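Local coordinates for glycosylation Associate Protein 1 (Streptococcus agalactiae serotype V, PDB 6OYC), which probably takes part, as a member of the Gap1-Gap2-Gap3 complex, in the glycosylation and accessory Sec secretion of streptococcal surface proteins, possibly as a GT-B-like, lectin-type component, at residues 51-56 with 236-241; 74-79 with 213-218. One frame throughout, in Å; residues are numbered along the deposited sequence.

Contact 1. Residues 51-56 with 236-241; sequences VVLNYM and QVHNAF. With SO4 (sulfate ion), chain J.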
ATOM      1  N   VAL A  51      -4.092   1.765 -16.167  1.00 29.71           N
ATOM      2  CA  VAL A  51      -5.463   2.167 -16.476  1.00 33.52           C
ATOM      3  C   VAL A  51      -6.199   2.227 -15.143  1.00 32.77           C
ATOM      4  O   VAL A  51      -6.582   1.185 -14.590  1.00 31.00           O
ATOM      5  CB  VAL A  51      -6.159   1.206 -17.454  1.00 35.72           C
ATOM      6  CG1 VAL A  51      -7.577   1.659 -17.727  1.00 30.82           C
ATOM      7  CG2 VAL A  51      -5.361   1.053 -18.774  1.00 34.00           C
ATOM      8  N   VAL A  52      -6.424   3.441 -14.641  1.00 30.23           N
ATOM      9  CA  VAL A  52      -6.896   3.666 -13.274  1.00 32.33           C
ATOM     10  C   VAL A  52      -8.374   4.005 -13.329  1.00 29.45           C
ATOM     11  O   VAL A  52      -8.764   5.008 -13.938  1.00 31.13           O
ATOM     12  CB  VAL A  52      -6.100   4.787 -12.584  1.00 29.78           C
ATOM     13  CG1 VAL A  52      -6.666   5.074 -11.186  1.00 27.45           C
ATOM     14  CG2 VAL A  52      -4.630   4.398 -12.502  1.00 29.73           C
ATOM     15  N   LEU A  53      -9.196   3.195 -12.668  1.00 30.21           N
ATOM     16  CA  LEU A  53     -10.638   3.339 -12.822  1.00 28.85           C
ATOM     17  C   LEU A  53     -11.274   4.206 -11.751  1.00 30.03           C
ATOM     18  O   LEU A  53     -12.321   4.802 -12.007  1.00 28.19           O
ATOM     19  CB  LEU A  53     -11.314   1.969 -12.823  1.00 25.31           C
ATOM     20  CG  LEU A  53     -10.964   1.026 -13.971  1.00 31.14           C
ATOM     21  CD1 LEU A  53     -11.822  -0.249 -13.891  1.00 32.46           C
ATOM     22  CD2 LEU A  53     -11.143   1.689 -15.316  1.00 26.92           C
ATOM     23  N   ASN A  54     -10.682   4.295 -10.560  1.00 28.69           N
ATOM     24  CA  ASN A  54     -11.285   5.045  -9.467  1.00 28.33           C
ATOM     25  C   ASN A  54     -10.691   6.442  -9.380  1.00 28.29           C
ATOM     26  O   ASN A  54      -9.677   6.760 -10.001  1.00 29.16           O
ATOM     27  CB  ASN A  54     -11.104   4.316  -8.132  1.00 30.66           C
ATOM     28  CG  ASN A  54      -9.641   4.101  -7.774  1.00 28.82           C
ATOM     29  OD1 ASN A  54      -8.861   3.592  -8.575  1.00 29.51           O
ATOM     30  ND2 ASN A  54      -9.270   4.491  -6.568  1.00 32.19           N
ATOM     31  N   TYR A  55     -11.354   7.278  -8.589  1.00 27.69           N
ATOM     32  CA  TYR A  55     -10.940   8.662  -8.369  1.00 28.04           C
ATOM     33  C   TYR A  55      -9.623   8.701  -7.578  1.00 30.00           C
ATOM     34  O   TYR A  55      -9.546   8.184  -6.456  1.00 27.40           O
ATOM     35  CB  TYR A  55     -12.068   9.374  -7.619  1.00 26.74           C
ATOM     36  CG  TYR A  55     -11.876  10.837  -7.289  1.00 29.19           C
ATOM     37  CD1 TYR A  55     -11.569  11.771  -8.279  1.00 28.88           C
ATOM     38  CD2 TYR A  55     -12.018  11.290  -5.983  1.00 28.06           C
ATOM     39  CE1 TYR A  55     -11.415  13.105  -7.974  1.00 26.33           C
ATOM     40  CE2 TYR A  55     -11.883  12.619  -5.669  1.00 26.73           C
ATOM     41  CZ  TYR A  55     -11.571  13.519  -6.664  1.00 28.52           C
ATOM     42  OH  TYR A  55     -11.424  14.843  -6.356  1.00 30.04           O
ATOM     43  N   MET A  56      -8.577   9.298  -8.148  1.00 27.40           N
ATOM     44  CA  MET A  56      -7.249   9.288  -7.519  1.00 32.09           C
ATOM     45  C   MET A  56      -6.574  10.657  -7.613  1.00 29.15           C
ATOM     46  O   MET A  56      -5.587  10.838  -8.338  1.00 29.42           O
ATOM     47  CB  MET A  56      -6.378   8.199  -8.156  1.00 32.10           C
ATOM     48  CG  MET A  56      -6.788   6.786  -7.763  1.00 32.87           C
ATOM     49  SD  MET A  56      -6.268   6.494  -6.066  1.00 38.92           S
ATOM     50  CE  MET A  56      -4.630   5.799  -6.352  1.00 31.06           C
ATOM     51  N   GLN A 236     -13.733  -8.556  -7.803  1.00 33.31           N
ATOM     52  CA  GLN A 236     -15.140  -8.638  -8.189  1.00 36.57           C
ATOM     53  C   GLN A 236     -15.762  -7.272  -8.466  1.00 33.65           C
ATOM     54  O   GLN A 236     -16.770  -7.204  -9.170  1.00 32.12           O
ATOM     55  CB  GLN A 236     -15.958  -9.358  -7.116  1.00 41.33           C
ATOM     56  CG  GLN A 236     -15.965  -8.675  -5.766  1.00 44.80           C
ATOM     57  CD  GLN A 236     -16.685  -9.495  -4.690  1.00 54.91           C
ATOM     58  OE1 GLN A 236     -16.068  -9.933  -3.713  1.00 53.47           O
ATOM     59  NE2 GLN A 236     -17.991  -9.708  -4.871  1.00 55.58           N
ATOM     60  N   VAL A 237     -15.202  -6.177  -7.948  1.00 34.44           N
ATOM     61  CA  VAL A 237     -15.817  -4.880  -8.245  1.00 31.55           C
ATOM     62  C   VAL A 237     -15.660  -4.501  -9.716  1.00 28.85           C
ATOM     63  O   VAL A 237     -16.409  -3.649 -10.203  1.00 32.02           O
ATOM     64  CB  VAL A 237     -15.256  -3.764  -7.334  1.00 32.02           C
ATOM     65  CG1 VAL A 237     -15.409  -4.138  -5.853  1.00 24.73           C
ATOM     66  CG2 VAL A 237     -13.782  -3.483  -7.664  1.00 28.56           C
ATOM     67  N   HIS A 238     -14.720  -5.104 -10.453  1.00 25.98           N
ATOM     68  CA  HIS A 238     -14.580  -4.740 -11.861  1.00 34.52           C
ATOM     69  C   HIS A 238     -14.406  -5.903 -12.844  1.00 33.21           C
ATOM     70  O   HIS A 238     -14.383  -5.655 -14.049  1.00 34.90           O
ATOM     71  CB  HIS A 238     -13.413  -3.747 -12.036  1.00 31.88           C
ATOM     72  CG  HIS A 238     -12.072  -4.308 -11.686  1.00 33.02           C
ATOM     73  ND1 HIS A 238     -11.059  -3.525 -11.175  1.00 32.21           N
ATOM     74  CD2 HIS A 238     -11.572  -5.567 -11.773  1.00 33.09           C
ATOM     75  CE1 HIS A 238      -9.992  -4.278 -10.963  1.00 32.26           C
ATOM     76  NE2 HIS A 238     -10.274  -5.519 -11.326  1.00 31.79           N
ATOM     77  N   ASN A 239     -14.276  -7.144 -12.376  1.00 33.12           N
ATOM     78  CA  ASN A 239     -14.060  -8.266 -13.280  1.00 33.79           C
ATOM     79  C   ASN A 239     -15.146  -8.354 -14.344  1.00 38.07           C
ATOM     80  O   ASN A 239     -14.860  -8.676 -15.501  1.00 40.61           O
ATOM     81  CB  ASN A 239     -14.016  -9.569 -12.492  1.00 32.40           C
ATOM     82  CG  ASN A 239     -12.703  -9.786 -11.803  1.00 35.58           C
ATOM     83  OD1 ASN A 239     -11.724  -9.075 -12.051  1.00 34.76           O
ATOM     84  ND2 ASN A 239     -12.668 -10.775 -10.912  1.00 34.68           N
ATOM     85  N   ALA A 240     -16.397  -8.062 -13.975  1.00 33.03           N
ATOM     86  CA  ALA A 240     -17.509  -8.348 -14.871  1.00 37.98           C
ATOM     87  C   ALA A 240     -17.466  -7.466 -16.114  1.00 42.20           C
ATOM     88  O   ALA A 240     -17.692  -7.953 -17.231  1.00 48.59           O
ATOM     89  CB  ALA A 240     -18.847  -8.196 -14.143  1.00 29.81           C
ATOM     90  N   PHE A 241     -17.154  -6.182 -15.967  1.00 38.32           N
ATOM     91  CA  PHE A 241     -17.098  -5.362 -17.172  1.00 43.32           C
ATOM     92  C   PHE A 241     -15.706  -5.276 -17.790  1.00 42.75           C
ATOM     93  O   PHE A 241     -15.579  -4.771 -18.904  1.00 45.66           O
ATOM     94  CB  PHE A 241     -17.663  -3.947 -16.921  1.00 36.34           C
ATOM     95  CG  PHE A 241     -16.915  -3.140 -15.886  1.00 34.73           C
ATOM     96  CD1 PHE A 241     -15.815  -2.374 -16.240  1.00 35.22           C
ATOM     97  CD2 PHE A 241     -17.348  -3.110 -14.579  1.00 32.00           C
ATOM     98  CE1 PHE A 241     -15.150  -1.603 -15.306  1.00 32.97           C
ATOM     99  CE2 PHE A 241     -16.684  -2.345 -13.630  1.00 37.44           C
ATOM    100  CZ  PHE A 241     -15.579  -1.588 -13.998  1.00 34.44           C
TER
HETATM  101  S   SO4 J 607     -12.533 -10.773  -4.614  1.00 49.78           S
HETATM  102  O1  SO4 J 607     -12.305 -10.021  -5.851  1.00 38.34           O
HETATM  103  O2  SO4 J 607     -13.764 -11.563  -4.711  1.00 45.38           O
HETATM  104  O3  SO4 J 607     -11.395 -11.687  -4.381  1.00 44.78           O
HETATM  105  O4  SO4 J 607     -12.610  -9.834  -3.476  1.00 55.63           O
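At the C-terminal ends of the strands of a Rossmann-like parallel sheet, the kind of sheet found in GT-B folds, the loop after strand 48-52 meets the turn that leads from strand 229-233 into helix 239-242. L53, just past the end of its strand, makes the whole contact from its side: its methyl CD1 lies 3.9 Å from CE1 of F241 and 4.3 Å from CB of H238. The leucine and the phenylalanine reach toward each other from opposite directions. Leucine suits this buried site because its branched end can push a methyl to the ring edge, near the ring plane. F241 carries its ring between the backbone N and the carbonyl carbon (chi1 62°), and the flat ring can at the same time lay a face over the carbonyl oxygen of H238, 3.9 Å from the ring plane.

H238 stands at the N-cap position, and its imidazole is held by other groups: NE2 hydrogen-bonds to the carbonyl oxygen of S233 and ND1 to the hydroxyl of Y9. At the start of the turn, the backbone N of Q236 donates to O1 of a sulfate (2.8 Å, 147° at the hydrogen), probably from the crystallisation liquor, which N260, N261 and N264 also bind.

Burial of L53 and F241 holds the contact without a hydrogen bond between the segments, while the H238 ring and N239 OD1 are satisfied by other residues.

Contact 2. Residues 74-79 with 213-218; sequences YSVFDD and REKYLT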
ATOM      1  N   TYR A  74      -3.490   6.210 -17.747  1.00 34.61           N
ATOM      2  CA  TYR A  74      -4.768   6.787 -18.124  1.00 33.97           C
ATOM      3  C   TYR A  74      -5.675   6.731 -16.898  1.00 32.68           C
ATOM      4  O   TYR A  74      -5.796   5.681 -16.256  1.00 33.06           O
ATOM      5  CB  TYR A  74      -5.401   6.035 -19.313  1.00 34.69           C
ATOM      6  CG  TYR A  74      -6.851   6.393 -19.525  1.00 34.49           C
ATOM      7  CD1 TYR A  74      -7.212   7.516 -20.267  1.00 32.08           C
ATOM      8  CD2 TYR A  74      -7.865   5.623 -18.953  1.00 32.42           C
ATOM      9  CE1 TYR A  74      -8.557   7.847 -20.452  1.00 32.39           C
ATOM     10  CE2 TYR A  74      -9.187   5.944 -19.127  1.00 32.47           C
ATOM     11  CZ  TYR A  74      -9.530   7.056 -19.876  1.00 32.46           C
ATOM     12  OH  TYR A  74     -10.859   7.370 -20.028  1.00 34.73           O
ATOM     13  N   SER A  75      -6.296   7.855 -16.571  1.00 30.93           N
ATOM     14  CA  SER A  75      -7.180   7.956 -15.418  1.00 32.14           C
ATOM     15  C   SER A  75      -8.575   8.302 -15.908  1.00 31.67           C
ATOM     16  O   SER A  75      -8.788   9.372 -16.485  1.00 31.64           O
ATOM     17  CB  SER A  75      -6.686   9.004 -14.418  1.00 28.08           C
ATOM     18  OG  SER A  75      -7.749   9.413 -13.580  1.00 30.50           O
ATOM     19  N   VAL A  76      -9.518   7.394 -15.678  1.00 30.95           N
ATOM     20  CA  VAL A  76     -10.907   7.638 -16.046  1.00 30.06           C
ATOM     21  C   VAL A  76     -11.369   9.003 -15.526  1.00 31.13           C
ATOM     22  O   VAL A  76     -11.973   9.800 -16.255  1.00 32.55           O
ATOM     23  CB  VAL A  76     -11.795   6.493 -15.522  1.00 27.00           C
ATOM     24  CG1 VAL A  76     -13.235   6.902 -15.495  1.00 31.20           C
ATOM     25  CG2 VAL A  76     -11.600   5.232 -16.334  1.00 26.46           C
ATOM     26  N   PHE A  77     -11.080   9.298 -14.262  1.00 28.68           N
ATOM     27  CA  PHE A  77     -11.598  10.535 -13.676  1.00 31.27           C
ATOM     28  C   PHE A  77     -10.889  11.763 -14.225  1.00 28.65           C
ATOM     29  O   PHE A  77     -11.519  12.808 -14.386  1.00 30.98           O
ATOM     30  CB  PHE A  77     -11.506  10.493 -12.147  1.00 30.31           C
ATOM     31  CG  PHE A  77     -12.682   9.802 -11.511  1.00 29.14           C
ATOM     32  CD1 PHE A  77     -12.783   8.410 -11.550  1.00 26.13           C
ATOM     33  CD2 PHE A  77     -13.703  10.539 -10.920  1.00 26.26           C
ATOM     34  CE1 PHE A  77     -13.853   7.762 -10.976  1.00 23.95           C
ATOM     35  CE2 PHE A  77     -14.783   9.896 -10.343  1.00 27.70           C
ATOM     36  CZ  PHE A  77     -14.865   8.501 -10.379  1.00 28.40           C
ATOM     37  N   ASP A  78      -9.582  11.664 -14.505  1.00 30.39           N
ATOM     38  CA  ASP A  78      -8.878  12.731 -15.217  1.00 31.81           C
ATOM     39  C   ASP A  78      -9.577  13.059 -16.540  1.00 33.59           C
ATOM     40  O   ASP A  78      -9.777  14.230 -16.887  1.00 34.66           O
ATOM     41  CB  ASP A  78      -7.423  12.319 -15.470  1.00 31.22           C
ATOM     42  CG  ASP A  78      -6.502  12.577 -14.267  1.00 32.32           C
ATOM     43  OD1 ASP A  78      -6.966  12.693 -13.111  1.00 29.83           O
ATOM     44  OD2 ASP A  78      -5.286  12.652 -14.493  1.00 31.71           O
ATOM     45  N   ASP A  79      -9.942  12.023 -17.292  1.00 33.35           N
ATOM     46  CA  ASP A  79     -10.682  12.180 -18.544  1.00 31.42           C
ATOM     47  C   ASP A  79     -12.022  12.876 -18.311  1.00 30.42           C
ATOM     48  O   ASP A  79     -12.325  13.905 -18.922  1.00 30.86           O
ATOM     49  CB  ASP A  79     -10.879  10.786 -19.145  1.00 34.08           C
ATOM     50  CG  ASP A  79     -11.492  10.802 -20.537  1.00 38.31           C
ATOM     51  OD1 ASP A  79     -11.988  11.847 -20.996  1.00 39.86           O
ATOM     52  OD2 ASP A  79     -11.479   9.727 -21.169  1.00 37.63           O
ATOM     53  N   ARG A 213     -17.881   2.253 -16.270  1.00 29.36           N
ATOM     54  CA  ARG A 213     -17.930   1.224 -17.310  1.00 35.19           C
ATOM     55  C   ARG A 213     -17.882   1.867 -18.683  1.00 31.26           C
ATOM     56  O   ARG A 213     -17.156   1.403 -19.574  1.00 29.36           O
ATOM     57  CB  ARG A 213     -19.189   0.344 -17.178  1.00 34.30           C
ATOM     58  CG  ARG A 213     -19.315  -0.393 -15.837  1.00 40.09           C
ATOM     59  CD  ARG A 213     -20.310  -1.581 -15.836  1.00 43.04           C
ATOM     60  NE  ARG A 213     -21.710  -1.233 -16.108  1.00 48.97           N
ATOM     61  CZ  ARG A 213     -22.577  -0.760 -15.205  1.00 46.47           C
ATOM     62  NH1 ARG A 213     -22.188  -0.547 -13.957  1.00 46.25           N
ATOM     63  NH2 ARG A 213     -23.840  -0.485 -15.554  1.00 48.15           N
ATOM     64  N   GLU A 214     -18.620   2.965 -18.854  1.00 29.65           N
ATOM     65  CA  GLU A 214     -18.688   3.630 -20.158  1.00 33.57           C
ATOM     66  C   GLU A 214     -17.323   4.168 -20.560  1.00 32.08           C
ATOM     67  O   GLU A 214     -16.853   3.937 -21.682  1.00 31.98           O
ATOM     68  CB  GLU A 214     -19.726   4.759 -20.126  1.00 31.52           C
ATOM     69  CG  GLU A 214     -19.685   5.639 -21.365  1.00 33.40           C
ATOM     70  CD  GLU A 214     -20.691   6.777 -21.337  1.00 33.56           C
ATOM     71  OE1 GLU A 214     -21.807   6.617 -20.789  1.00 29.95           O
ATOM     72  OE2 GLU A 214     -20.352   7.850 -21.871  1.00 34.84           O
ATOM     73  N   LYS A 215     -16.651   4.865 -19.637  1.00 33.46           N
ATOM     74  CA  LYS A 215     -15.307   5.352 -19.931  1.00 34.01           C
ATOM     75  C   LYS A 215     -14.347   4.200 -20.211  1.00 31.86           C
ATOM     76  O   LYS A 215     -13.538   4.277 -21.140  1.00 33.26           O
ATOM     77  CB  LYS A 215     -14.796   6.221 -18.782  1.00 34.90           C
ATOM     78  CG  LYS A 215     -15.608   7.478 -18.568  1.00 33.25           C
ATOM     79  CD  LYS A 215     -15.710   8.281 -19.863  1.00 36.09           C
ATOM     80  CE  LYS A 215     -14.381   8.903 -20.247  1.00 38.74           C
ATOM     81  NZ  LYS A 215     -14.370   9.403 -21.667  1.00 45.50           N
ATOM     82  N   TYR A 216     -14.435   3.105 -19.448  1.00 32.76           N
ATOM     83  CA  TYR A 216     -13.518   1.992 -19.701  1.00 33.86           C
ATOM     84  C   TYR A 216     -13.751   1.378 -21.082  1.00 37.13           C
ATOM     85  O   TYR A 216     -12.797   1.098 -21.824  1.00 34.96           O
ATOM     86  CB  TYR A 216     -13.638   0.906 -18.638  1.00 30.69           C
ATOM     87  CG  TYR A 216     -12.789  -0.277 -19.025  1.00 33.01           C
ATOM     88  CD1 TYR A 216     -11.404  -0.177 -19.025  1.00 34.57           C
ATOM     89  CD2 TYR A 216     -13.360  -1.471 -19.446  1.00 32.64           C
ATOM     90  CE1 TYR A 216     -10.601  -1.240 -19.395  1.00 34.36           C
ATOM     91  CE2 TYR A 216     -12.567  -2.550 -19.820  1.00 33.67           C
ATOM     92  CZ  TYR A 216     -11.182  -2.425 -19.798  1.00 38.61           C
ATOM     93  OH  TYR A 216     -10.362  -3.475 -20.170  1.00 39.19           O
ATOM     94  N   LEU A 217     -15.013   1.129 -21.440  1.00 34.08           N
ATOM     95  CA  LEU A 217     -15.245   0.500 -22.732  1.00 36.86           C
ATOM     96  C   LEU A 217     -14.776   1.402 -23.869  1.00 37.50           C
ATOM     97  O   LEU A 217     -14.235   0.911 -24.864  1.00 36.14           O
ATOM     98  CB  LEU A 217     -16.716   0.114 -22.874  1.00 37.85           C
ATOM     99  CG  LEU A 217     -17.126  -0.889 -21.789  1.00 43.29           C
ATOM    100  CD1 LEU A 217     -18.599  -1.252 -21.897  1.00 51.93           C
ATOM    101  CD2 LEU A 217     -16.251  -2.146 -21.782  1.00 45.63           C
ATOM    102  N   THR A 218     -14.899   2.719 -23.710  1.00 36.86           N
ATOM    103  CA  THR A 218     -14.303   3.616 -24.691  1.00 36.15           C
ATOM    104  C   THR A 218     -12.789   3.448 -24.750  1.00 38.64           C
ATOM    105  O   THR A 218     -12.211   3.400 -25.845  1.00 41.30           O
ATOM    106  CB  THR A 218     -14.661   5.067 -24.377  1.00 37.44           C
ATOM    107  OG1 THR A 218     -16.076   5.256 -24.511  1.00 34.51           O
ATOM    108  CG2 THR A 218     -13.926   6.003 -25.321  1.00 32.73           C
TER
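K215 has by far the most surface buried here, and it meets V76 and D79 with different parts of one side chain. Its segment belongs to helix 208-223, which flanks the parallel sheet beside edge strand 73-75 and the short helix 76-80 that follows it. Near the backbone the lysine behaves as an apolar residue: CB lies 3.7 Å from CG1 of V76, and CG is also in contact with that methyl. A branched valine suits this place because it offers a compact hydrocarbon surface to the lysine stem. Bends at chi2 (-54°) and chi3 (-70°) then fold the chain so that the ammonium reaches D79.

There NZ forms a salt bridge and hydrogen bond with OD2 of D79, at 3.0 Å. The lysine approaches from above the carboxylate, 56° out of its plane. Through its anti lone pair, OD2 accepts a second bond, 2.7 Å long, from OH of Y74, and OD2 lies in the plane of the phenol ring at its edge. Y74 also touches the lysine directly, its OH 3.8 Å from CE, the two side chains crossing at about a right angle.

At the start of the short helix S75 is the N-cap, its OG accepting from the backbone N of D78 (3.0 Å). Two donors on OD2 probably restrain the rotation of the carboxylate, and the nearby positive charge and hydroxyl probably favour its ionised form. The partly buried lysine thus pairs its charge at its tip while its hydrocarbon stem packs against valine.

Overall arrangement
Contacts 1 and 2 lie side by side, their centres 10 Å apart, and along the chain contact 2 is nested within the loop that contact 1 closes. Neighbouring parallel strands 48-52 and 73-75 connect them: V52 N lies 2.8 Å from Y74 O, and V52 O 3.0 Å from V76 N, both probable hydrogen bonds. Beyond the strand ends, the ring of F77 packs on the turn of 51-56, with CE1 3.5 Å from L53 O. Helix 208-223 adds a second connection, since I212 touches both L53 and F77, while R213 and Y216 touch F241. The sulfate sits on the Q236 side of contact 1, and contact 2 has no part in binding it.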